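Local atomic coordinates of beta-phosphoglucomutase (Bacteroides vulgatus, PDB entry 3DV9), a protein that probably interconverts beta-glucose 1-phosphate and glucose 6-phosphate, as a magnesium-binding member of the haloacid dehalogenase superfamily. Residues A[33-38]-A[143-148]. Sequence-based numbering, arbitrary orientation. Where two conformers were deposited one is given.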
# COMPACT_ATOMS: atom_id res chain seq x y z
N VAL A 33 5.36 3.20 -2.70
CA VAL A 33 5.37 4.14 -1.55
C VAL A 33 6.78 4.17 -0.96
O VAL A 33 7.41 5.24 -0.87
CB VAL A 33 4.31 3.71 -0.49
CG1 VAL A 33 4.51 4.49 0.84
CG2 VAL A 33 2.87 3.89 -1.08
N LEU A 34 7.27 3.00 -0.54
CA LEU A 34 8.67 2.83 -0.09
C LEU A 34 9.67 2.65 -1.23
O LEU A 34 10.74 3.27 -1.21
CB LEU A 34 8.79 1.70 0.95
CG LEU A 34 7.88 1.91 2.18
CD1 LEU A 34 8.12 0.70 3.08
CD2 LEU A 34 8.19 3.24 2.92
N PHE A 35 9.32 1.80 -2.20
CA PHE A 35 10.18 1.51 -3.32
C PHE A 35 9.48 1.90 -4.61
O PHE A 35 8.26 1.69 -4.75
CB PHE A 35 10.52 0.01 -3.38
CG PHE A 35 11.46 -0.47 -2.31
CD1 PHE A 35 12.79 -0.10 -2.30
CD2 PHE A 35 11.00 -1.34 -1.30
CE1 PHE A 35 13.68 -0.57 -1.34
CE2 PHE A 35 11.90 -1.82 -0.29
CZ PHE A 35 13.25 -1.42 -0.33
N ASP A 36 10.25 2.38 -5.59
CA ASP A 36 9.65 2.68 -6.88
C ASP A 36 9.69 1.37 -7.72
O ASP A 36 10.45 1.24 -8.67
CB ASP A 36 10.39 3.84 -7.55
CG ASP A 36 9.71 4.28 -8.84
OD1 ASP A 36 8.53 3.90 -9.05
OD2 ASP A 36 10.37 5.00 -9.62
N SER A 37 8.91 0.39 -7.28
CA SER A 37 8.92 -0.96 -7.87
C SER A 37 7.79 -1.21 -8.87
O SER A 37 7.77 -2.23 -9.57
CB SER A 37 8.74 -1.96 -6.73
OG SER A 37 7.59 -1.62 -5.99
N MSE A 38 6.82 -0.30 -8.94
CA MSE A 38 5.63 -0.62 -9.77
C MSE A 38 5.90 -0.73 -11.29
O MSE A 38 5.32 -1.57 -11.98
CB MSE A 38 4.46 0.34 -9.43
CG MSE A 38 3.77 0.03 -8.10
SE MSE A 38 3.16 -1.87 -8.02
CE MSE A 38 2.05 -1.85 -9.55
N ASN A 143 15.82 -3.52 5.39
CA ASN A 143 16.88 -3.13 6.32
C ASN A 143 17.97 -2.32 5.64
O ASN A 143 18.49 -1.36 6.21
CB ASN A 143 17.51 -4.34 7.02
CG ASN A 143 18.59 -3.94 8.05
OD1 ASN A 143 18.33 -3.15 8.97
ND2 ASN A 143 19.79 -4.47 7.89
N HIS A 144 18.36 -2.74 4.44
CA HIS A 144 19.44 -2.11 3.68
C HIS A 144 19.07 -0.67 3.22
O HIS A 144 19.95 0.18 2.99
CB HIS A 144 19.66 -3.00 2.45
CG HIS A 144 20.65 -2.48 1.47
ND1 HIS A 144 21.98 -2.27 1.78
CD2 HIS A 144 20.52 -2.17 0.16
CE1 HIS A 144 22.62 -1.84 0.71
NE2 HIS A 144 21.76 -1.76 -0.29
N ASN A 145 17.77 -0.44 3.03
CA ASN A 145 17.28 0.82 2.46
C ASN A 145 16.71 1.75 3.51
O ASN A 145 16.73 2.94 3.35
CB ASN A 145 16.28 0.57 1.34
CG ASN A 145 16.93 0.08 0.12
OD1 ASN A 145 17.32 0.87 -0.74
ND2 ASN A 145 17.10 -1.24 0.03
N PHE A 146 16.20 1.17 4.59
CA PHE A 146 15.58 1.95 5.69
C PHE A 146 16.16 1.43 7.02
O PHE A 146 15.44 0.75 7.79
CB PHE A 146 14.03 1.80 5.60
CG PHE A 146 13.47 2.14 4.24
CD1 PHE A 146 13.42 3.46 3.80
CD2 PHE A 146 13.04 1.13 3.36
CE1 PHE A 146 12.92 3.79 2.50
CE2 PHE A 146 12.55 1.42 2.08
CZ PHE A 146 12.49 2.76 1.63
N PRO A 147 17.44 1.72 7.28
CA PRO A 147 18.14 1.00 8.35
C PRO A 147 17.52 1.25 9.75
O PRO A 147 17.33 2.41 10.18
CB PRO A 147 19.60 1.52 8.27
CG PRO A 147 19.73 2.15 6.94
CD PRO A 147 18.33 2.69 6.61
N GLY A 148 17.15 0.16 10.42
CA GLY A 148 16.56 0.21 11.75
C GLY A 148 15.15 0.77 11.86
O GLY A 148 14.67 1.03 12.97
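F35 and F146 reach each other with the same first torsion, each CG beside its own backbone N and anti to its carbonyl carbon (chi1 -71° and -53°); the two side chains slide past one another in opposite directions. The rings form an edge-to-face pair: the edge of F146 is turned to one face of F35, with centroids 5.5 Å apart and planes at 61°. Between the rings the nearest atoms are F146 CE2 and F35 CZ, 3.8 Å apart, offset toward the rim of the F35 ring. Next along the same edge, F146 CZ lies 3.4 Å from L34 O, near the F146 ring plane, and packs 3.9 Å from L34 CB.

Loop 33-38 follows strand 25-29 of the Rossmann-like HAD core and begins with V33, the last position of what fits the HAD-type DxDx(T/V) motif; D29 and D31 of that motif bind magnesium. F146 reaches the loop from just beyond the end of helix 139-145. A113, L114 and L117 of helix 113-122 also pack against F146.

N145 comes to F35 from the rim, its CG 3.6 Å from F35 CE1 and its amide plane nearly perpendicular to the ring. Hydrogen bonds from ND2 to R141 O and from R109 NH2 to OD1 fix that amide's rotation. With F35 cut back to an alanine, the F146 edge would probably lose its aromatic partner and a gap open beside N145 and F146.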